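Local atomic coordinates of ESX-5 secretion system protein EccC5 (PDB entry 6J18), a protein that hydrolyses ATP as part of the ESX-5 type VII secretion system, which secretes EsxN and a number of PE_PGRS and PPE proteins, here represented by its C-terminal ATP-binding portion. Residues Q67-G72 and P85-F90; G73-I78 and M114-R119; A265-M270 and G277-K282. All coordinates share one frame; numbering follows the deposited sequence.

Contact 1. Residues Q67-G72 and P85-F90; sequences QGVGAG and PVYLNF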
ATOM      1  N   GLN A  67       2.922  -6.394 -20.995  1.00 26.21           N
ATOM      2  CA  GLN A  67       3.981  -6.968 -20.178  1.00 25.91           C
ATOM      3  C   GLN A  67       4.660  -5.907 -19.318  1.00 25.91           C
ATOM      4  O   GLN A  67       4.682  -4.727 -19.670  1.00 26.42           O
ATOM      5  CB  GLN A  67       5.018  -7.669 -21.060  1.00 25.25           C
ATOM      6  CG  GLN A  67       5.974  -6.740 -21.807  1.00 26.55           C
ATOM      7  CD  GLN A  67       5.390  -6.179 -23.091  1.00 29.57           C
ATOM      8  OE1 GLN A  67       4.176  -6.191 -23.297  1.00 29.93           O
ATOM      9  NE2 GLN A  67       6.258  -5.683 -23.967  1.00 31.50           N
ATOM     10  N   GLY A  68       5.196  -6.337 -18.180  1.00 25.36           N
ATOM     11  CA  GLY A  68       6.034  -5.494 -17.346  1.00 27.20           C
ATOM     12  C   GLY A  68       5.377  -4.308 -16.668  1.00 28.39           C
ATOM     13  O   GLY A  68       6.066  -3.369 -16.273  1.00 30.23           O
ATOM     14  N   VAL A  69       4.058  -4.341 -16.522  1.00 26.87           N
ATOM     15  CA  VAL A  69       3.352  -3.246 -15.862  1.00 24.01           C
ATOM     16  C   VAL A  69       2.549  -3.736 -14.659  1.00 24.37           C
ATOM     17  O   VAL A  69       1.878  -2.952 -13.987  1.00 25.44           O
ATOM     18  CB  VAL A  69       2.409  -2.512 -16.838  1.00 23.43           C
ATOM     19  CG1 VAL A  69       3.210  -1.844 -17.950  1.00 23.75           C
ATOM     20  CG2 VAL A  69       1.382  -3.473 -17.412  1.00 23.50           C
ATOM     21  N   GLY A  70       2.630  -5.035 -14.388  1.00 24.04           N
ATOM     22  CA  GLY A  70       1.915  -5.624 -13.271  1.00 24.00           C
ATOM     23  C   GLY A  70       0.480  -5.973 -13.616  1.00 25.15           C
ATOM     24  O   GLY A  70      -0.373  -6.053 -12.733  1.00 25.59           O
ATOM     25  N   ALA A  71       0.216  -6.177 -14.905  1.00 25.56           N
ATOM     26  CA  ALA A  71      -1.116  -6.552 -15.369  1.00 24.78           C
ATOM     27  C   ALA A  71      -1.576  -7.844 -14.700  1.00 25.53           C
ATOM     28  O   ALA A  71      -0.769  -8.734 -14.432  1.00 23.76           O
ATOM     29  CB  ALA A  71      -1.132  -6.700 -16.883  1.00 25.54           C
ATOM     30  N   GLY A  72      -2.872  -7.934 -14.424  1.00 24.48           N
ATOM     31  CA  GLY A  72      -3.414  -9.067 -13.697  1.00 24.42           C
ATOM     32  C   GLY A  72      -3.395  -8.814 -12.202  1.00 23.91           C
ATOM     33  O   GLY A  72      -3.905  -9.615 -11.418  1.00 24.55           O
ATOM     34  N   PRO A  85      -4.548   1.151 -17.781  1.00 23.29           N
ATOM     35  CA  PRO A  85      -4.455   0.896 -16.337  1.00 22.85           C
ATOM     36  C   PRO A  85      -3.047   1.012 -15.755  1.00 23.09           C
ATOM     37  O   PRO A  85      -2.056   0.709 -16.423  1.00 22.79           O
ATOM     38  CB  PRO A  85      -4.956  -0.546 -16.207  1.00 22.07           C
ATOM     39  CG  PRO A  85      -5.869  -0.723 -17.348  1.00 23.01           C
ATOM     40  CD  PRO A  85      -5.285   0.078 -18.474  1.00 23.58           C
ATOM     41  N   VAL A  86      -2.979   1.460 -14.505  1.00 21.41           N
ATOM     42  CA  VAL A  86      -1.742   1.459 -13.735  1.00 21.80           C
ATOM     43  C   VAL A  86      -1.912   0.483 -12.576  1.00 22.76           C
ATOM     44  O   VAL A  86      -2.944   0.487 -11.907  1.00 21.35           O
ATOM     45  CB  VAL A  86      -1.395   2.865 -13.204  1.00 22.05           C
ATOM     46  CG1 VAL A  86      -0.178   2.810 -12.289  1.00 22.77           C
ATOM     47  CG2 VAL A  86      -1.160   3.825 -14.362  1.00 21.82           C
ATOM     48  N   TYR A  87      -0.912  -0.361 -12.348  1.00 22.00           N
ATOM     49  CA  TYR A  87      -1.031  -1.407 -11.342  1.00 21.56           C
ATOM     50  C   TYR A  87      -0.030  -1.267 -10.203  1.00 21.28           C
ATOM     51  O   TYR A  87       0.937  -0.511 -10.291  1.00 22.77           O
ATOM     52  CB  TYR A  87      -0.854  -2.788 -11.981  1.00 21.73           C
ATOM     53  CG  TYR A  87      -1.801  -3.084 -13.120  1.00 23.42           C
ATOM     54  CD1 TYR A  87      -3.027  -3.693 -12.889  1.00 23.25           C
ATOM     55  CD2 TYR A  87      -1.462  -2.769 -14.430  1.00 23.38           C
ATOM     56  CE1 TYR A  87      -3.894  -3.971 -13.928  1.00 21.68           C
ATOM     57  CE2 TYR A  87      -2.324  -3.043 -15.476  1.00 22.84           C
ATOM     58  CZ  TYR A  87      -3.538  -3.643 -15.218  1.00 22.02           C
ATOM     59  OH  TYR A  87      -4.399  -3.920 -16.255  1.00 22.91           O
ATOM     60  N   LEU A  88      -0.277  -2.006  -9.128  1.00 23.62           N
ATOM     61  CA  LEU A  88       0.755  -2.265  -8.139  1.00 24.07           C
ATOM     62  C   LEU A  88       1.617  -3.399  -8.677  1.00 24.80           C
ATOM     63  O   LEU A  88       1.249  -4.570  -8.581  1.00 26.00           O
ATOM     64  CB  LEU A  88       0.155  -2.627  -6.779  1.00 23.14           C
ATOM     65  CG  LEU A  88      -0.487  -1.486  -5.986  1.00 23.50           C
ATOM     66  CD1 LEU A  88      -0.965  -1.978  -4.628  1.00 23.02           C
ATOM     67  CD2 LEU A  88       0.491  -0.331  -5.828  1.00 23.93           C
ATOM     68  N   ASN A  89       2.751  -3.043  -9.270  1.00 23.62           N
ATOM     69  CA  ASN A  89       3.620  -4.020  -9.909  1.00 25.10           C
ATOM     70  C   ASN A  89       4.535  -4.687  -8.887  1.00 25.60           C
ATOM     71  O   ASN A  89       5.667  -4.252  -8.675  1.00 26.44           O
ATOM     72  CB  ASN A  89       4.446  -3.353 -11.014  1.00 26.48           C
ATOM     73  CG  ASN A  89       5.138  -4.357 -11.916  1.00 27.19           C
ATOM     74  OD1 ASN A  89       5.187  -5.550 -11.619  1.00 27.88           O
ATOM     75  ND2 ASN A  89       5.684  -3.872 -13.025  1.00 27.91           N
ATOM     76  N   PHE A  90       4.040  -5.752  -8.267  1.00 25.41           N
ATOM     77  CA  PHE A  90       4.754  -6.414  -7.180  1.00 27.07           C
ATOM     78  C   PHE A  90       6.032  -7.109  -7.651  1.00 27.30           C
ATOM     79  O   PHE A  90       6.893  -7.451  -6.840  1.00 27.17           O
ATOM     80  CB  PHE A  90       3.833  -7.416  -6.484  1.00 26.84           C
ATOM     81  CG  PHE A  90       2.743  -6.768  -5.677  1.00 25.31           C
ATOM     82  CD1 PHE A  90       2.920  -5.500  -5.146  1.00 24.55           C
ATOM     83  CD2 PHE A  90       1.542  -7.421  -5.454  1.00 24.91           C
ATOM     84  CE1 PHE A  90       1.921  -4.896  -4.405  1.00 24.99           C
ATOM     85  CE2 PHE A  90       0.538  -6.821  -4.712  1.00 25.66           C
ATOM     86  CZ  PHE A  90       0.729  -5.558  -4.187  1.00 25.16           C
TER
HETATM   87  O   HOH W   1       1.552  -0.310 -13.903  1.00 24.69           O
HETATM   88  O   HOH W   2       1.165  -7.024 -10.177  1.00 35.90           O
HETATM   89  O   HOH W   3       4.789  -6.953 -14.476  1.00 50.28           O
HETATM   90  O   HOH W   4      -5.010  -6.495 -15.581  1.00 20.54           O
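Tyr-87 lies with its ring against the backbone of Gly-70 and Ala-71, in a surface contact between the glycine-rich loop Q67-G72, which leads into strand 75-79, and strand 85-87 with the residues after it. The contact is mainly a CH-pi interaction: Ala-71 CA sits 3.7 Å from the ring centroid, only 12° off the ring normal, so the loop backbone rests over the middle of one face. With CG anti to the carbonyl carbon (chi1 -56°), Tyr-87 turns this face to the loop, and its CD2 comes within 4.2 Å of Val-69 CG2. Gly-70 comes closest to P85-F90, its bare CA, 4.1 Å from that of Asn-89, letting the backbones come together. Asn-89, the centre of an inverse gamma turn, has CG anti to the backbone N (chi1 -167°) and 3.7 Å from Gly-70 CA.

Four waters bridge the segments. One accepts from Tyr-87 N and donates to Val-69 O (2.7 Å from the water oxygen), another donates to both Gly-70 O and Leu-88 O, and a third connects Gly-70 N with Asn-89 OD1, which also takes a weak bond from Ala-91 N. A fourth accepts from Gly-72 N and donates to Tyr-87 OH, also hydrogen-bonded to Asp-64. Beyond the loop, Tyr-87 packs on Ala-61 of helix 54-61 and on Ala-75, while the Val-86 backbone pairs with Trp-76 and Ala-77 of antiparallel strand 75-79.

Contact 2. Residues G73-I78 and M114-R119; sequences GIAWAI and MSEIGR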
ATOM      1  N   GLY A  73      -2.803  -7.692 -11.807  1.00 22.31           N
ATOM      2  CA  GLY A  73      -2.712  -7.327 -10.406  1.00 21.69           C
ATOM      3  C   GLY A  73      -3.652  -6.202 -10.020  1.00 21.95           C
ATOM      4  O   GLY A  73      -4.633  -5.930 -10.713  1.00 23.38           O
ATOM      5  N   ILE A  74      -3.347  -5.548  -8.903  1.00 18.64           N
ATOM      6  CA  ILE A  74      -4.184  -4.475  -8.370  1.00 20.23           C
ATOM      7  C   ILE A  74      -4.220  -3.265  -9.302  1.00 21.06           C
ATOM      8  O   ILE A  74      -3.215  -2.583  -9.479  1.00 22.41           O
ATOM      9  CB  ILE A  74      -3.690  -4.039  -6.973  1.00 18.21           C
ATOM     10  CG1 ILE A  74      -3.887  -5.175  -5.966  1.00 21.67           C
ATOM     11  CG2 ILE A  74      -4.409  -2.779  -6.511  1.00 18.04           C
ATOM     12  CD1 ILE A  74      -3.363  -4.869  -4.577  1.00 23.15           C
ATOM     13  N   ALA A  75      -5.384  -3.011  -9.895  1.00 22.07           N
ATOM     14  CA  ALA A  75      -5.560  -1.893 -10.820  1.00 21.68           C
ATOM     15  C   ALA A  75      -6.188  -0.702 -10.105  1.00 23.11           C
ATOM     16  O   ALA A  75      -7.357  -0.748  -9.718  1.00 24.21           O
ATOM     17  CB  ALA A  75      -6.417  -2.314 -12.006  1.00 21.04           C
ATOM     18  N   TRP A  76      -5.418   0.367  -9.938  1.00 21.02           N
ATOM     19  CA  TRP A  76      -5.841   1.458  -9.067  1.00 20.29           C
ATOM     20  C   TRP A  76      -5.796   2.841  -9.716  1.00 20.92           C
ATOM     21  O   TRP A  76      -6.168   3.831  -9.084  1.00 21.33           O
ATOM     22  CB  TRP A  76      -4.985   1.460  -7.797  1.00 20.87           C
ATOM     23  CG  TRP A  76      -3.515   1.611  -8.052  1.00 23.25           C
ATOM     24  CD1 TRP A  76      -2.654   0.647  -8.492  1.00 24.37           C
ATOM     25  CD2 TRP A  76      -2.730   2.795  -7.871  1.00 24.88           C
ATOM     26  NE1 TRP A  76      -1.385   1.158  -8.602  1.00 25.39           N
ATOM     27  CE2 TRP A  76      -1.404   2.477  -8.225  1.00 24.64           C
ATOM     28  CE3 TRP A  76      -3.020   4.096  -7.444  1.00 27.38           C
ATOM     29  CZ2 TRP A  76      -0.371   3.408  -8.168  1.00 26.70           C
ATOM     30  CZ3 TRP A  76      -1.993   5.020  -7.388  1.00 29.61           C
ATOM     31  CH2 TRP A  76      -0.684   4.672  -7.748  1.00 28.55           C
ATOM     32  N   ALA A  77      -5.354   2.910 -10.969  1.00 20.90           N
ATOM     33  CA  ALA A  77      -5.284   4.187 -11.680  1.00 20.19           C
ATOM     34  C   ALA A  77      -5.146   3.999 -13.188  1.00 20.93           C
ATOM     35  O   ALA A  77      -4.981   2.881 -13.671  1.00 20.80           O
ATOM     36  CB  ALA A  77      -4.120   5.023 -11.152  1.00 20.62           C
ATOM     37  N   ILE A  78      -5.227   5.104 -13.925  1.00 20.39           N
ATOM     38  CA  ILE A  78      -4.914   5.106 -15.350  1.00 20.59           C
ATOM     39  C   ILE A  78      -3.852   6.159 -15.649  1.00 23.50           C
ATOM     40  O   ILE A  78      -3.794   7.199 -14.993  1.00 22.01           O
ATOM     41  CB  ILE A  78      -6.160   5.367 -16.224  1.00 24.23           C
ATOM     42  CG1 ILE A  78      -6.814   6.701 -15.860  1.00 26.02           C
ATOM     43  CG2 ILE A  78      -7.153   4.221 -16.094  1.00 23.25           C
ATOM     44  CD1 ILE A  78      -7.952   7.094 -16.781  1.00 27.60           C
ATOM     45  N   MET A 114      -7.907  -1.521  -1.571  1.00 18.43           N
ATOM     46  CA  MET A 114      -8.529  -2.549  -0.742  1.00 20.23           C
ATOM     47  C   MET A 114      -9.641  -3.273  -1.497  1.00 20.85           C
ATOM     48  O   MET A 114      -9.775  -4.493  -1.396  1.00 21.12           O
ATOM     49  CB  MET A 114      -9.070  -1.939   0.552  1.00 21.14           C
ATOM     50  CG  MET A 114      -7.975  -1.555   1.535  1.00 20.79           C
ATOM     51  SD  MET A 114      -8.570  -0.658   2.978  1.00 23.44           S
ATOM     52  CE  MET A 114      -9.188  -2.006   3.981  1.00 22.97           C
ATOM     53  N   SER A 115     -10.431  -2.522  -2.257  1.00 20.56           N
ATOM     54  CA  SER A 115     -11.467  -3.120  -3.090  1.00 21.71           C
ATOM     55  C   SER A 115     -10.851  -4.103  -4.086  1.00 20.60           C
ATOM     56  O   SER A 115     -11.394  -5.183  -4.325  1.00 20.36           O
ATOM     57  CB  SER A 115     -12.255  -2.037  -3.829  1.00 22.59           C
ATOM     58  OG  SER A 115     -13.301  -2.605  -4.596  1.00 23.46           O
ATOM     59  N   GLU A 116      -9.708  -3.725  -4.647  1.00 19.69           N
ATOM     60  CA  GLU A 116      -8.991  -4.573  -5.592  1.00 19.89           C
ATOM     61  C   GLU A 116      -8.466  -5.840  -4.924  1.00 19.99           C
ATOM     62  O   GLU A 116      -8.461  -6.911  -5.529  1.00 20.88           O
ATOM     63  CB  GLU A 116      -7.838  -3.798  -6.230  1.00 19.78           C
ATOM     64  CG  GLU A 116      -8.238  -2.987  -7.452  1.00 20.36           C
ATOM     65  CD  GLU A 116      -8.727  -3.859  -8.590  1.00 22.70           C
ATOM     66  OE1 GLU A 116      -9.943  -4.144  -8.649  1.00 24.76           O
ATOM     67  OE2 GLU A 116      -7.892  -4.270  -9.424  1.00 21.09           O
ATOM     68  N   ILE A 117      -8.018  -5.708  -3.679  1.00 19.96           N
ATOM     69  CA  ILE A 117      -7.563  -6.860  -2.909  1.00 22.55           C
ATOM     70  C   ILE A 117      -8.700  -7.870  -2.762  1.00 22.34           C
ATOM     71  O   ILE A 117      -8.499  -9.076  -2.910  1.00 23.59           O
ATOM     72  CB  ILE A 117      -7.045  -6.439  -1.518  1.00 22.19           C
ATOM     73  CG1 ILE A 117      -5.722  -5.680  -1.649  1.00 21.36           C
ATOM     74  CG2 ILE A 117      -6.866  -7.650  -0.618  1.00 22.97           C
ATOM     75  CD1 ILE A 117      -5.223  -5.098  -0.344  1.00 21.64           C
ATOM     76  N   GLY A 118      -9.900  -7.363  -2.495  1.00 21.13           N
ATOM     77  CA  GLY A 118     -11.075  -8.207  -2.363  1.00 22.48           C
ATOM     78  C   GLY A 118     -11.440  -8.914  -3.655  1.00 24.82           C
ATOM     79  O   GLY A 118     -11.981 -10.020  -3.633  1.00 26.78           O
ATOM     80  N   ARG A 119     -11.142  -8.278  -4.784  1.00 23.08           N
ATOM     81  CA  ARG A 119     -11.443  -8.854  -6.091  1.00 23.67           C
ATOM     82  C   ARG A 119     -10.445  -9.942  -6.483  1.00 24.85           C
ATOM     83  O   ARG A 119     -10.828 -10.997  -6.991  1.00 25.01           O
ATOM     84  CB  ARG A 119     -11.458  -7.764  -7.169  1.00 22.81           C
ATOM     85  CG  ARG A 119     -11.572  -8.311  -8.591  1.00 26.12           C
ATOM     86  CD  ARG A 119     -11.724  -7.207  -9.627  1.00 26.13           C
ATOM     87  NE  ARG A 119     -10.459  -6.541  -9.928  1.00 25.53           N
ATOM     88  CZ  ARG A 119      -9.596  -6.956 -10.852  1.00 27.86           C
ATOM     89  NH1 ARG A 119      -9.856  -8.045 -11.565  1.00 28.40           N
ATOM     90  NH2 ARG A 119      -8.471  -6.285 -11.061  1.00 25.63           N
TER
HETATM   91  O   HOH W   5      -6.097  -6.957 -12.899  1.00 23.66           O
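Glu-116 reaches from helix 106-120 to the backbone of Ala-75 through a bend at chi2 (-64°), giving the one direct hydrogen bond between G73-I78 and M114-R119. Ala-75 N donates to Glu-116 OE2 over 2.8 Å, nearly straight at 164°, meeting the oxygen on its anti side and somewhat out of the carboxylate plane. The syn lone pair of OE2 is taken by Arg-119 NH2 in a salt bridge of 2.7 Å. Arg-119, one helical turn on, grips the carboxylate side-on: its NE donates to OE1 while NH2 serves OE2, both oxygens lying close to the guanidinium plane. A bend at chi3 (78°) turns the arginine back onto Glu-116. Arg-58 forms a further salt bridge to OE1, so the acid, gripped at both oxygens, is probably kept ionised. A water accepts from Arg-119 NH2 and donates to Gly-73 O.

Helix 106-120 starts within the last residues of the predicted ATP-binding stretch, Gly-100 to Thr-107, as the helix after the P-loop does in FtsK-type motor ATPases; here its later turns pack against the chain as it enters strand 75-79.

The apolar part involves the CB of Glu-116. Ile-74 CG2 meets Glu-116 CB at 3.6 Å as the two side chains run past each other in opposite directions, and Ile-74 CD1 touches Ile-117 CG1 at 3.8 Å. Phe-205 of strand 203-208 packs on both isoleucines.

Contact 3. Residues A265-M270 and G277-K282; sequences APLLVM and GFIRGK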
ATOM      1  N   ALA A 265      10.491   2.345  -3.042  1.00 31.85           N
ATOM      2  CA  ALA A 265       9.059   2.148  -3.232  1.00 29.13           C
ATOM      3  C   ALA A 265       8.472   3.271  -4.079  1.00 27.90           C
ATOM      4  O   ALA A 265       8.914   4.417  -3.984  1.00 28.29           O
ATOM      5  CB  ALA A 265       8.348   2.070  -1.886  1.00 27.28           C
ATOM      6  N   PRO A 266       7.484   2.940  -4.924  1.00 28.52           N
ATOM      7  CA  PRO A 266       6.776   3.949  -5.719  1.00 27.81           C
ATOM      8  C   PRO A 266       6.138   5.015  -4.836  1.00 26.15           C
ATOM      9  O   PRO A 266       5.545   4.688  -3.807  1.00 25.86           O
ATOM     10  CB  PRO A 266       5.705   3.135  -6.450  1.00 28.94           C
ATOM     11  CG  PRO A 266       6.257   1.754  -6.507  1.00 31.24           C
ATOM     12  CD  PRO A 266       7.028   1.574  -5.233  1.00 30.06           C
ATOM     13  N   LEU A 267       6.268   6.276  -5.232  1.00 24.85           N
ATOM     14  CA  LEU A 267       5.712   7.378  -4.462  1.00 23.84           C
ATOM     15  C   LEU A 267       4.758   8.214  -5.307  1.00 23.80           C
ATOM     16  O   LEU A 267       5.174   8.883  -6.252  1.00 24.12           O
ATOM     17  CB  LEU A 267       6.832   8.259  -3.906  1.00 24.88           C
ATOM     18  CG  LEU A 267       6.418   9.547  -3.192  1.00 24.14           C
ATOM     19  CD1 LEU A 267       5.623   9.247  -1.937  1.00 22.40           C
ATOM     20  CD2 LEU A 267       7.646  10.372  -2.857  1.00 25.31           C
ATOM     21  N   LEU A 268       3.474   8.165  -4.966  1.00 22.74           N
ATOM     22  CA  LEU A 268       2.482   8.978  -5.652  1.00 22.33           C
ATOM     23  C   LEU A 268       2.366  10.339  -4.985  1.00 22.17           C
ATOM     24  O   LEU A 268       1.884  10.451  -3.858  1.00 21.46           O
ATOM     25  CB  LEU A 268       1.118   8.289  -5.669  1.00 22.44           C
ATOM     26  CG  LEU A 268       0.044   9.032  -6.469  1.00 22.32           C
ATOM     27  CD1 LEU A 268       0.368   9.004  -7.956  1.00 21.24           C
ATOM     28  CD2 LEU A 268      -1.340   8.456  -6.206  1.00 23.54           C
ATOM     29  N   VAL A 269       2.817  11.375  -5.682  1.00 22.45           N
ATOM     30  CA  VAL A 269       2.688  12.733  -5.177  1.00 22.88           C
ATOM     31  C   VAL A 269       1.466  13.396  -5.796  1.00 22.91           C
ATOM     32  O   VAL A 269       1.503  13.848  -6.941  1.00 19.95           O
ATOM     33  CB  VAL A 269       3.939  13.576  -5.473  1.00 23.51           C
ATOM     34  CG1 VAL A 269       3.795  14.969  -4.871  1.00 24.20           C
ATOM     35  CG2 VAL A 269       5.178  12.884  -4.927  1.00 24.27           C
ATOM     36  N   MET A 270       0.377  13.444  -5.038  1.00 20.76           N
ATOM     37  CA  MET A 270      -0.858  14.039  -5.529  1.00 20.50           C
ATOM     38  C   MET A 270      -0.754  15.562  -5.444  1.00 22.31           C
ATOM     39  O   MET A 270       0.350  16.109  -5.509  1.00 21.66           O
ATOM     40  CB  MET A 270      -2.055  13.500  -4.739  1.00 21.50           C
ATOM     41  CG  MET A 270      -2.025  11.973  -4.605  1.00 22.15           C
ATOM     42  SD  MET A 270      -3.528  11.196  -3.972  1.00 23.14           S
ATOM     43  CE  MET A 270      -4.633  11.391  -5.366  1.00 26.28           C
ATOM     44  N   GLY A 277      10.298  21.882  -2.143  1.00 52.25           N
ATOM     45  CA  GLY A 277      11.522  21.537  -2.844  1.00 50.56           C
ATOM     46  C   GLY A 277      11.412  20.264  -3.660  1.00 46.49           C
ATOM     47  O   GLY A 277      10.313  19.820  -4.000  1.00 42.86           O
ATOM     48  N   PHE A 278      12.561  19.676  -3.975  1.00 45.83           N
ATOM     49  CA  PHE A 278      12.609  18.437  -4.738  1.00 44.88           C
ATOM     50  C   PHE A 278      12.188  17.252  -3.878  1.00 43.66           C
ATOM     51  O   PHE A 278      12.645  17.100  -2.744  1.00 45.53           O
ATOM     52  CB  PHE A 278      14.013  18.206  -5.301  1.00 45.53           C
ATOM     53  CG  PHE A 278      14.441  19.238  -6.304  1.00 46.33           C
ATOM     54  CD1 PHE A 278      13.851  19.292  -7.556  1.00 45.19           C
ATOM     55  CD2 PHE A 278      15.437  20.151  -5.998  1.00 48.61           C
ATOM     56  CE1 PHE A 278      14.243  20.240  -8.483  1.00 46.79           C
ATOM     57  CE2 PHE A 278      15.834  21.101  -6.922  1.00 49.27           C
ATOM     58  CZ  PHE A 278      15.236  21.145  -8.165  1.00 47.81           C
ATOM     59  N   ILE A 279      11.313  16.416  -4.426  1.00 40.44           N
ATOM     60  CA  ILE A 279      10.850  15.225  -3.728  1.00 38.11           C
ATOM     61  C   ILE A 279      11.762  14.047  -4.058  1.00 39.11           C
ATOM     62  O   ILE A 279      12.408  13.482  -3.177  1.00 40.47           O
ATOM     63  CB  ILE A 279       9.397  14.883  -4.099  1.00 35.14           C
ATOM     64  CG1 ILE A 279       8.497  16.105  -3.903  1.00 35.51           C
ATOM     65  CG2 ILE A 279       8.896  13.716  -3.270  1.00 34.18           C
ATOM     66  CD1 ILE A 279       8.578  16.710  -2.516  1.00 35.90           C
ATOM     67  N   ARG A 280      11.795  13.674  -5.335  1.00 38.57           N
ATOM     68  CA  ARG A 280      12.694  12.629  -5.811  0.53 38.59           C
ATOM     69  C   ARG A 280      13.377  13.073  -7.102  1.00 39.87           C
ATOM     70  O   ARG A 280      12.717  13.516  -8.042  1.00 39.60           O
ATOM     71  CB  ARG A 280      11.936  11.314  -6.029  0.53 36.83           C
ATOM     72  CG  ARG A 280      11.149  10.843  -4.813  0.53 35.46           C
ATOM     73  CD  ARG A 280      11.603   9.473  -4.333  0.53 34.70           C
ATOM     74  NE  ARG A 280      11.050   8.395  -5.145  0.53 32.77           N
ATOM     75  CZ  ARG A 280      10.466   7.309  -4.647  0.53 28.46           C
ATOM     76  NH1 ARG A 280       9.991   6.379  -5.463  0.53 25.55           N
ATOM     77  NH2 ARG A 280      10.357   7.154  -3.334  0.53 29.00           N
ATOM     78  N   GLY A 281      14.701  12.959  -7.140  1.00 41.31           N
ATOM     79  CA  GLY A 281      15.464  13.382  -8.300  1.00 43.20           C
ATOM     80  C   GLY A 281      15.326  14.871  -8.555  1.00 43.89           C
ATOM     81  O   GLY A 281      15.604  15.686  -7.677  1.00 43.32           O
ATOM     82  N   LYS A 282      14.888  15.226  -9.760  1.00 45.67           N
ATOM     83  CA  LYS A 282      14.689  16.625 -10.129  1.00 47.36           C
ATOM     84  C   LYS A 282      13.208  16.994 -10.144  1.00 44.71           C
ATOM     85  O   LYS A 282      12.817  18.007 -10.722  1.00 44.76           O
ATOM     86  CB  LYS A 282      15.311  16.911 -11.499  1.00 50.75           C
ATOM     87  CG  LYS A 282      16.818  17.110 -11.471  1.00 55.14           C
ATOM     88  CD  LYS A 282      17.237  17.945 -10.275  1.00 57.72           C
ATOM     89  CE  LYS A 282      18.648  18.482 -10.436  1.00 62.11           C
ATOM     90  NZ  LYS A 282      19.167  19.022  -9.149  1.00 64.12           N
TER
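Arg-280 and Leu-267 pass each other at a slant, the arginine extending across the leucine to Ala-265, so that a polar bond and an apolar contact are made by the same side chain. The guanidinium lies with one face under Leu-267 CB, which stands 3.6 Å above its plane and toward the rim. At the edge, both terminal nitrogens turn to the carbonyl oxygen of Ala-265: NH1 donates to Ala-265 O at 2.7 Å and 162°, with the oxygen in the guanidinium plane but the donor tilted 31° from the carbonyl plane, whereas the bond from NH2 is weak at 3.2 Å. Bends at chi2 and chi3 swing the head round to that oxygen. NE is bound to the carbonyl oxygen of Ala-297, so bonds on different sides of the guanidinium help fix its rotation. Arg-280 is modelled in two conformers, and this account concerns one of them.

Strand 267-269 is an inner strand of the central sheet, parallel to strand 96-100 and antiparallel to strand 292-296. The chain of G277-K282 turns a corner at Ile-279, at a classic beta bulge in which Ile-279 and Arg-280 both face Met-283, and the side chains of these two residues come against the sheet.

Ile-279 meets Leu-267 at about a right angle, its CG2 branch 3.6 Å from Leu-267 CD2. Held anti to the backbone N, the same methyl also approaches Val-269 CG2 obliquely, at 4.2 Å. Met-296 of strand 292-296 packs beside Val-269, Ile-279 and Arg-280.

In the fold
Contacts 1 and 2 adjoin, their centres about 11 Å apart, through the antiparallel pairing of strands 75-79 and 85-87: Val-86 N lies 2.6 Å from Ala-77 O and Leu-88 N 3.0 Å from Ile-74 O, both probable hydrogen bonds. Contact 3 reaches the same mixed sheet through strand 267-269; its centre is about 22 Å from that of contact 2, yet Trp-76 CZ3 packs on Leu-268 CD2 at 3.7 Å. Contacts 1 and 3 do not touch: centres about 20 Å apart, nearest atoms about 6 Å. Bound ATP is about 12 Å from the side chains of both Glu-116 and Val-269; the side chain of Val-269 is also about 6 Å from Gly-100 of the predicted nucleotide-binding loop.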